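Local atomic coordinates of thermostable monoacylglycerol lipase (Bacillus, PDB entry 4LHE), a protein that probably hydrolyses monoacylglycerols to free fatty acid and glycerol, as a heat-stable lipase of the alpha/beta hydrolase fold. Residues A[16-21]-A[42-47]; A[76-81]-A[108-113]; A[148-153]-A[223-228]. All coordinates share one frame; numbering follows the deposited sequence.

Contact 1: A[16-21]-A[42-47]; sequences AENGPV and AYAKAG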
loop_
_atom_site.group_PDB
_atom_site.type_symbol
_atom_site.label_atom_id
_atom_site.label_comp_id
_atom_site.label_asym_id
_atom_site.label_seq_id
_atom_site.Cartn_x
_atom_site.Cartn_y
_atom_site.Cartn_z
ATOM N N ALA A 16 10.823 2.800 -13.824
ATOM C CA ALA A 16 12.250 2.777 -14.144
ATOM C C ALA A 16 12.717 1.370 -14.431
ATOM O O ALA A 16 12.514 0.457 -13.613
ATOM C CB ALA A 16 13.087 3.401 -13.034
ATOM N N GLU A 17 13.350 1.202 -15.591
ATOM C CA GLU A 17 13.840 -0.093 -16.043
ATOM C C GLU A 17 15.326 -0.374 -15.956
ATOM O O GLU A 17 16.103 0.056 -16.810
ATOM C CB GLU A 17 13.580 -0.278 -17.535
ATOM C CG GLU A 17 12.140 -0.096 -17.932
ATOM C CD GLU A 17 11.797 -0.892 -19.179
ATOM O OE1 GLU A 17 12.571 -1.817 -19.526
ATOM O OE2 GLU A 17 10.755 -0.595 -19.799
ATOM N N ASN A 18 15.707 -1.089 -14.910
ATOM C CA ASN A 18 17.096 -1.415 -14.667
ATOM C C ASN A 18 17.644 -2.829 -14.759
ATOM O O ASN A 18 18.223 -3.188 -15.779
ATOM C CB ASN A 18 17.372 -0.900 -13.255
ATOM C CG ASN A 18 17.311 0.619 -13.169
ATOM O OD1 ASN A 18 17.975 1.323 -13.937
ATOM N ND2 ASN A 18 16.504 1.131 -12.240
ATOM N N GLY A 19 17.450 -3.635 -13.722
ATOM C CA GLY A 19 17.944 -5.000 -13.738
ATOM C C GLY A 19 16.708 -5.870 -13.717
ATOM O O GLY A 19 15.581 -5.368 -13.639
ATOM N N PRO A 20 16.916 -7.193 -13.749
ATOM C CA PRO A 20 15.895 -8.232 -13.920
ATOM C C PRO A 20 15.096 -8.488 -12.655
ATOM O O PRO A 20 14.121 -9.230 -12.707
ATOM C CB PRO A 20 16.726 -9.462 -14.269
ATOM C CG PRO A 20 17.981 -9.255 -13.497
ATOM C CD PRO A 20 18.263 -7.776 -13.627
ATOM N N VAL A 21 15.497 -7.892 -11.536
ATOM C CA VAL A 21 14.662 -7.933 -10.344
ATOM C C VAL A 21 13.762 -6.684 -10.269
ATOM O O VAL A 21 14.244 -5.558 -10.435
ATOM C CB VAL A 21 15.499 -8.043 -9.072
ATOM C CG1 VAL A 21 14.576 -8.142 -7.868
ATOM C CG2 VAL A 21 16.389 -9.275 -9.142
ATOM N N ALA A 42 14.985 5.169 -4.267
ATOM C CA ALA A 42 16.063 4.385 -3.642
ATOM C C ALA A 42 16.246 2.961 -4.203
ATOM O O ALA A 42 17.389 2.499 -4.336
ATOM C CB ALA A 42 15.895 4.340 -2.137
ATOM N N TYR A 43 15.155 2.262 -4.528
ATOM C CA TYR A 43 15.289 0.900 -5.077
ATOM C C TYR A 43 15.793 0.925 -6.531
ATOM O O TYR A 43 16.564 0.056 -6.951
ATOM C CB TYR A 43 13.979 0.097 -4.960
ATOM C CG TYR A 43 13.403 0.013 -3.546
ATOM C CD1 TYR A 43 14.211 0.154 -2.423
ATOM C CD2 TYR A 43 12.043 -0.187 -3.350
ATOM C CE1 TYR A 43 13.673 0.085 -1.133
ATOM C CE2 TYR A 43 11.505 -0.256 -2.081
ATOM C CZ TYR A 43 12.320 -0.114 -0.977
ATOM O OH TYR A 43 11.757 -0.174 0.288
ATOM N N ALA A 44 15.348 1.925 -7.281
ATOM C CA ALA A 44 15.810 2.134 -8.649
ATOM C C ALA A 44 17.316 2.424 -8.663
ATOM O O ALA A 44 18.061 1.884 -9.485
ATOM C CB ALA A 44 15.032 3.268 -9.287
ATOM N N LYS A 45 17.766 3.268 -7.740
ATOM C CA LYS A 45 19.196 3.561 -7.623
ATOM C C LYS A 45 20.017 2.320 -7.217
ATOM O O LYS A 45 21.184 2.172 -7.597
ATOM C CB LYS A 45 19.439 4.741 -6.668
ATOM C CG LYS A 45 20.923 5.008 -6.362
ATOM C CD LYS A 45 21.727 5.376 -7.629
ATOM C CE LYS A 45 23.083 4.651 -7.719
ATOM N NZ LYS A 45 24.029 5.031 -6.623
ATOM N N ALA A 46 19.410 1.405 -6.472
ATOM C CA ALA A 46 20.123 0.187 -6.103
ATOM C C ALA A 46 20.155 -0.835 -7.243
ATOM O O ALA A 46 20.724 -1.901 -7.086
ATOM C CB ALA A 46 19.511 -0.424 -4.880
ATOM N N GLY A 47 19.492 -0.545 -8.360
ATOM C CA GLY A 47 19.573 -1.430 -9.516
ATOM C C GLY A 47 18.291 -2.146 -9.896
ATOM O O GLY A 47 18.252 -2.886 -10.881
#

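Contact 2: A[76-81]-A[108-113]; sequences SVEEGY and EHHPDI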
loop_
_atom_site.group_PDB
_atom_site.type_symbol
_atom_site.label_atom_id
_atom_site.label_comp_id
_atom_site.label_asym_id
_atom_site.label_seq_id
_atom_site.Cartn_x
_atom_site.Cartn_y
_atom_site.Cartn_z
ATOM N N SER A 76 -5.514 -1.616 -11.277
ATOM C CA SER A 76 -4.333 -0.747 -11.371
ATOM C C SER A 76 -3.091 -1.482 -10.931
ATOM O O SER A 76 -2.045 -1.360 -11.554
ATOM C CB SER A 76 -4.480 0.487 -10.475
ATOM O OG SER A 76 -5.522 1.322 -10.910
ATOM N N VAL A 77 -3.202 -2.221 -9.829
ATOM C CA VAL A 77 -2.071 -2.986 -9.305
ATOM C C VAL A 77 -1.733 -4.185 -10.194
ATOM O O VAL A 77 -0.555 -4.527 -10.379
ATOM C CB VAL A 77 -2.357 -3.465 -7.883
ATOM C CG1 VAL A 77 -1.160 -4.200 -7.336
ATOM C CG2 VAL A 77 -2.676 -2.273 -7.005
ATOM N N GLU A 78 -2.762 -4.820 -10.752
ATOM C CA GLU A 78 -2.549 -5.968 -11.642
ATOM C C GLU A 78 -1.782 -5.579 -12.893
ATOM O O GLU A 78 -0.927 -6.331 -13.366
ATOM C CB GLU A 78 -3.883 -6.591 -12.060
ATOM C CG GLU A 78 -4.474 -7.546 -11.040
ATOM C CD GLU A 78 -3.779 -8.900 -11.024
ATOM O OE1 GLU A 78 -2.795 -9.104 -11.781
ATOM O OE2 GLU A 78 -4.239 -9.770 -10.249
ATOM N N GLU A 79 -2.126 -4.412 -13.433
ATOM C CA GLU A 79 -1.482 -3.824 -14.614
ATOM C C GLU A 79 -0.043 -3.428 -14.294
ATOM O O GLU A 79 0.844 -3.511 -15.155
ATOM C CB GLU A 79 -2.294 -2.607 -15.074
ATOM C CG GLU A 79 -1.568 -1.621 -15.973
ATOM C CD GLU A 79 -2.450 -0.443 -16.387
ATOM O OE1 GLU A 79 -2.767 -0.327 -17.589
ATOM O OE2 GLU A 79 -2.816 0.373 -15.517
ATOM N N GLY A 80 0.206 -3.003 -13.057
ATOM C CA GLY A 80 1.577 -2.744 -12.636
ATOM C C GLY A 80 2.395 -4.021 -12.492
ATOM O O GLY A 80 3.569 -4.076 -12.865
ATOM N N TYR A 81 1.775 -5.055 -11.938
ATOM C CA TYR A 81 2.415 -6.361 -11.858
ATOM C C TYR A 81 2.702 -6.912 -13.255
ATOM O O TYR A 81 3.778 -7.493 -13.511
ATOM C CB TYR A 81 1.526 -7.309 -11.051
ATOM C CG TYR A 81 1.897 -8.756 -11.172
ATOM C CD1 TYR A 81 2.846 -9.317 -10.336
ATOM C CD2 TYR A 81 1.269 -9.574 -12.111
ATOM C CE1 TYR A 81 3.178 -10.656 -10.440
ATOM C CE2 TYR A 81 1.591 -10.913 -12.225
ATOM C CZ TYR A 81 2.541 -11.446 -11.391
ATOM O OH TYR A 81 2.851 -12.775 -11.515
ATOM N N GLU A 108 -1.727 -13.423 -2.870
ATOM C CA GLU A 108 -2.756 -14.468 -2.867
ATOM C C GLU A 108 -3.120 -14.971 -4.267
ATOM O O GLU A 108 -3.530 -16.124 -4.435
ATOM C CB GLU A 108 -4.021 -13.966 -2.152
ATOM C CG GLU A 108 -3.815 -13.743 -0.672
ATOM C CD GLU A 108 -4.884 -12.897 -0.042
ATOM O OE1 GLU A 108 -5.815 -12.484 -0.751
ATOM O OE2 GLU A 108 -4.806 -12.656 1.173
ATOM N N HIS A 109 -2.977 -14.110 -5.268
ATOM C CA HIS A 109 -3.379 -14.459 -6.625
ATOM C C HIS A 109 -2.216 -14.874 -7.522
ATOM O O HIS A 109 -2.428 -15.504 -8.566
ATOM C CB HIS A 109 -4.160 -13.304 -7.264
ATOM C CG HIS A 109 -5.547 -13.141 -6.729
ATOM N ND1 HIS A 109 -5.814 -12.940 -5.393
ATOM C CD2 HIS A 109 -6.750 -13.142 -7.356
ATOM C CE1 HIS A 109 -7.119 -12.828 -5.215
ATOM N NE2 HIS A 109 -7.709 -12.949 -6.393
ATOM N N HIS A 110 -0.995 -14.522 -7.123
ATOM C CA HIS A 110 0.204 -14.867 -7.890
ATOM C C HIS A 110 1.353 -15.371 -6.985
ATOM O O HIS A 110 2.230 -14.587 -6.604
ATOM C CB HIS A 110 0.746 -13.641 -8.666
ATOM C CG HIS A 110 -0.247 -12.961 -9.566
ATOM N ND1 HIS A 110 -0.493 -13.380 -10.858
ATOM C CD2 HIS A 110 -0.996 -11.843 -9.388
ATOM C CE1 HIS A 110 -1.384 -12.578 -11.420
ATOM N NE2 HIS A 110 -1.706 -11.638 -10.547
ATOM N N PRO A 111 1.364 -16.666 -6.620
ATOM C CA PRO A 111 2.567 -17.095 -5.880
ATOM C C PRO A 111 3.890 -17.213 -6.678
ATOM O O PRO A 111 4.878 -17.725 -6.148
ATOM C CB PRO A 111 2.149 -18.439 -5.258
ATOM C CG PRO A 111 0.837 -18.806 -5.907
ATOM C CD PRO A 111 0.202 -17.522 -6.328
ATOM N N ASP A 112 3.936 -16.727 -7.912
ATOM C CA ASP A 112 5.234 -16.556 -8.564
ATOM C C ASP A 112 5.985 -15.372 -7.926
ATOM O O ASP A 112 7.189 -15.191 -8.125
ATOM C CB ASP A 112 5.084 -16.357 -10.074
ATOM C CG ASP A 112 4.366 -15.066 -10.425
ATOM O OD1 ASP A 112 3.139 -15.122 -10.672
ATOM O OD2 ASP A 112 5.023 -13.995 -10.455
ATOM N N ILE A 113 5.259 -14.567 -7.158
ATOM C CA ILE A 113 5.851 -13.441 -6.440
ATOM C C ILE A 113 6.919 -13.935 -5.456
ATOM O O ILE A 113 6.663 -14.819 -4.633
ATOM C CB ILE A 113 4.749 -12.598 -5.743
ATOM C CG1 ILE A 113 3.959 -11.820 -6.795
ATOM C CG2 ILE A 113 5.344 -11.612 -4.751
ATOM C CD1 ILE A 113 2.851 -10.930 -6.215
#

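Contact 3: A[148-153]-A[223-228]; sequences DLKNPD and NSYHVA. With SO4 (sulfate ion), chain D.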
loop_
_atom_site.group_PDB
_atom_site.type_symbol
_atom_site.label_atom_id
_atom_site.label_comp_id
_atom_site.label_asym_id
_atom_site.label_seq_id
_atom_site.Cartn_x
_atom_site.Cartn_y
_atom_site.Cartn_z
ATOM N N ASP A 148 -1.666 11.192 9.611
ATOM C CA ASP A 148 -0.998 10.640 10.785
ATOM C C ASP A 148 0.467 10.431 10.463
ATOM O O ASP A 148 0.896 9.308 10.158
ATOM C CB ASP A 148 -1.622 9.321 11.226
ATOM C CG ASP A 148 -1.124 8.875 12.588
ATOM O OD1 ASP A 148 -0.725 9.749 13.386
ATOM O OD2 ASP A 148 -1.143 7.653 12.873
ATOM N N LEU A 149 1.226 11.523 10.552
ATOM C CA LEU A 149 2.648 11.565 10.200
ATOM C C LEU A 149 3.364 12.358 11.275
ATOM O O LEU A 149 2.920 13.449 11.643
ATOM C CB LEU A 149 2.819 12.290 8.866
ATOM C CG LEU A 149 3.626 11.677 7.726
ATOM C CD1 LEU A 149 3.582 12.618 6.509
ATOM C CD2 LEU A 149 5.041 11.409 8.138
ATOM N N LYS A 150 4.468 11.836 11.789
ATOM C CA LYS A 150 5.144 12.518 12.884
ATOM C C LYS A 150 5.987 13.699 12.390
ATOM O O LYS A 150 5.782 14.840 12.819
ATOM C CB LYS A 150 6.001 11.532 13.678
ATOM C CG LYS A 150 6.399 12.038 15.041
ATOM C CD LYS A 150 7.692 11.405 15.488
ATOM C CE LYS A 150 7.495 10.477 16.670
ATOM N NZ LYS A 150 8.727 10.464 17.522
ATOM N N ASN A 151 6.935 13.408 11.499
ATOM C CA ASN A 151 7.772 14.413 10.846
ATOM C C ASN A 151 6.924 15.501 10.189
ATOM O O ASN A 151 6.157 15.224 9.275
ATOM C CB ASN A 151 8.644 13.707 9.804
ATOM C CG ASN A 151 9.703 14.605 9.196
ATOM O OD1 ASN A 151 9.869 15.768 9.582
ATOM N ND2 ASN A 151 10.431 14.060 8.225
ATOM N N PRO A 152 7.059 16.754 10.664
ATOM C CA PRO A 152 6.219 17.864 10.213
ATOM C C PRO A 152 6.738 18.529 8.946
ATOM O O PRO A 152 6.045 19.390 8.397
ATOM C CB PRO A 152 6.322 18.855 11.378
ATOM C CG PRO A 152 7.711 18.678 11.848
ATOM C CD PRO A 152 8.033 17.198 11.675
ATOM N N ASP A 153 7.930 18.154 8.490
ATOM C CA ASP A 153 8.511 18.788 7.298
ATOM C C ASP A 153 8.188 18.049 5.997
ATOM O O ASP A 153 8.722 18.388 4.935
ATOM C CB ASP A 153 10.028 18.920 7.425
ATOM C CG ASP A 153 10.443 19.719 8.648
ATOM O OD1 ASP A 153 9.665 20.601 9.079
ATOM O OD2 ASP A 153 11.546 19.459 9.171
ATOM N N ASN A 223 9.789 5.227 15.580
ATOM C CA ASN A 223 9.738 6.688 15.481
ATOM C C ASN A 223 8.805 7.181 14.365
ATOM O O ASN A 223 9.039 8.233 13.778
ATOM C CB ASN A 223 11.151 7.251 15.269
ATOM C CG ASN A 223 11.286 8.712 15.711
ATOM O OD1 ASN A 223 10.427 9.249 16.425
ATOM N ND2 ASN A 223 12.370 9.357 15.282
ATOM N N SER A 224 7.752 6.425 14.074
ATOM C CA SER A 224 6.870 6.775 12.967
ATOM C C SER A 224 5.422 6.562 13.312
ATOM O O SER A 224 5.082 5.635 14.040
ATOM C CB SER A 224 7.186 5.919 11.736
ATOM O OG SER A 224 8.470 6.202 11.236
ATOM N N TYR A 225 4.559 7.396 12.752
ATOM C CA TYR A 225 3.135 7.122 12.820
ATOM C C TYR A 225 2.724 6.457 11.505
ATOM O O TYR A 225 3.578 6.053 10.705
ATOM C CB TYR A 225 2.319 8.409 12.914
ATOM C CG TYR A 225 2.570 9.240 14.151
ATOM C CD1 TYR A 225 3.169 8.693 15.281
ATOM C CD2 TYR A 225 2.202 10.584 14.183
ATOM C CE1 TYR A 225 3.398 9.474 16.411
ATOM C CE2 TYR A 225 2.425 11.367 15.299
ATOM C CZ TYR A 225 3.019 10.807 16.409
ATOM O OH TYR A 225 3.235 11.598 17.515
ATOM N N HIS A 226 1.421 6.356 11.286
ATOM C CA HIS A 226 0.887 5.597 10.154
ATOM C C HIS A 226 1.608 5.700 8.813
ATOM O O HIS A 226 1.913 4.677 8.190
ATOM C CB HIS A 226 -0.574 5.950 9.926
ATOM C CG HIS A 226 -1.233 5.113 8.876
ATOM N ND1 HIS A 226 -1.213 3.736 8.908
ATOM C CD2 HIS A 226 -1.943 5.454 7.772
ATOM C CE1 HIS A 226 -1.887 3.261 7.874
ATOM N NE2 HIS A 226 -2.340 4.283 7.168
ATOM N N VAL A 227 1.839 6.926 8.358
ATOM C CA VAL A 227 2.426 7.156 7.031
ATOM C C VAL A 227 3.939 6.975 7.101
ATOM O O VAL A 227 4.698 7.913 6.865
ATOM C CB VAL A 227 2.119 8.560 6.524
ATOM C CG1 VAL A 227 2.486 8.691 5.024
ATOM C CG2 VAL A 227 0.647 8.858 6.720
ATOM N N ALA A 228 4.362 5.758 7.435
ATOM C CA ALA A 228 5.751 5.464 7.812
ATOM C C ALA A 228 6.770 5.679 6.673
ATOM O O ALA A 228 7.939 5.959 6.921
ATOM C CB ALA A 228 5.829 4.025 8.355
HETATM S S SO4 D . -3.983 4.944 3.812
HETATM O O1 SO4 D . -4.803 5.962 3.158
HETATM O O2 SO4 D . -2.553 5.251 3.603
HETATM O O3 SO4 D . -4.259 4.959 5.249
HETATM O O4 SO4 D . -4.367 3.643 3.259
#

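Contact 1: A[16-21]-A[42-47]
G47 O lies against the loop 16-21: the backbone N of G19 is 3.0 Å from it, and N18 CB packs 3.2 Å from the same G47 O. The carbonyl thus sits against main chain and the root of a side chain. The N18 side chain reaches for the end of helix 37-45, its CG beside the backbone N (chi1 -67°). There N18 ND2 passes 3.3 Å from A44 O at a poor angle; the hydrogen bond of this amide goes instead to Y48 O, just beyond the segment. A44 O is taken from within its own segment, by G47 N at 3.0 Å. That bond belongs to the Schellman motif that ends the helix, where the positive phi of G47 (113°) calls for glycine. Beside the amide, the methyls of A16 and A44 meet with CB to CB at 4.2 Å. The loop is also tied to the following strand 49-52, whose T49 OG1 bonds with N18 N and G19 O. With a pair of methyls, one amide and the G47 carbonyl as the meeting groups, this surface contact depends chiefly on main-chain shape and on small residues that allow the loop to lie close.

Contact 2: A[76-81]-A[108-113]
Y81 and E78 both reach H110 from helix 70-87 by their torsions: the Y81 ring swings out opposite its own backbone N (chi1 166°), while the E78 chain folds at chi2 (-76°) to bring its carboxylate up to the imidazole edge. H110 NE2 splits its N-H between the two carboxylate oxygens, 3.0 Å to E78 OE1 and 3.2 Å to E78 OE2. Both oxygens use their syn lone pairs and lie somewhat tilted from the ring plane, and such a carboxylate would probably favour the protonated imidazole. The same ring stacks face to face with Y81, centroids 4.1 Å apart and planes 27° from parallel. The overlap is uneven: Y81 CE2 sits over the middle of the imidazole, whereas H110 CD2 is displaced toward the rim of the phenol. At the far end Y81 OH donates 2.7 Å to D112 OD2, again on a syn lone pair, with that oxygen near the phenol plane; D112 OD1 is modelled closer still to Y81 OH, at 2.5 Å, a spacing too short to be relied on. Y81 CE1 also meets I113 CG1 at 3.9 Å, and L24, I91 and L106 pack on the tyrosine from within the fold. A type I turn, with I113 N bonded to H110 O at 3.1 Å, presents H110 and D112 together. Were H110 an alanine, the E78 carboxylate would probably lose its imidazole partner and Y81 the ring stacked on one face. The turn follows helix 98-109 in the beta-alpha-beta crossover from strand 90-96 to strand 115-119, so the contact fastens neighbouring helical connections of the alpha/beta hydrolase fold.

Contact 3: A[148-153]-A[223-228]
D148 holds the loop 223-228 by two hydrogen bonds. Its backbone O accepts from V227 N at 3.1 Å, almost straight (174°), and D148 OD2 receives H226 N at 3.3 Å from above the carboxylate plane. With CG opposite the backbone N (chi1 -169°), the carboxylate reaches the H226 main chain, while its OD1 bonds to H197 ND1. Farther out, K150 NZ and N223 OD1 are modelled 2.4 Å apart, too short to be taken literally. D231, beyond both segments, joins them by accepting from K150 N and Y225 N.

Among the packing contacts, K150 lays its aliphatic chain across the Y225 ring in a CH-pi contact, CB 3.9 Å from the centroid and nearly on the ring normal. L149 CG meets V227 CB at 3.7 Å, next to the inverse gamma turn centred on V227.

The anion contact belongs to H226, whose side chain leads away from 148-153. H226 NE2 donates 2.8 Å to O3 of a sulfate, probably from the crystallisation liquor, that is also bonded to S97 OG and to the backbone N of F29 and T30. H226 ND1 bonds to D196 OD2. S97, H226 and D196 are consistent with the Ser-His-Asp catalytic triad of an alpha/beta hydrolase, its histidine on the loop after the last strand of the sheet.

The three contacts follow one another along the chain and hold different elements. Contact 1 is a surface contact, where the loop between the first two strands lies against a helix end; it is built from small residues and main chain. Contacts 2 and 3 are partly buried and lie on opposite sides of the chain's centre, with their own centres about 28 Å apart. Contact 2 relies on aromatic and carboxylate side chains to tie a helix to the turn after its neighbour. Contact 3 joins two loops through hydrogen bonds to the backbone and carboxylate of D148, with a lysine chain over a tyrosine face and apolar packing, and it alone includes a residue of the probable active site.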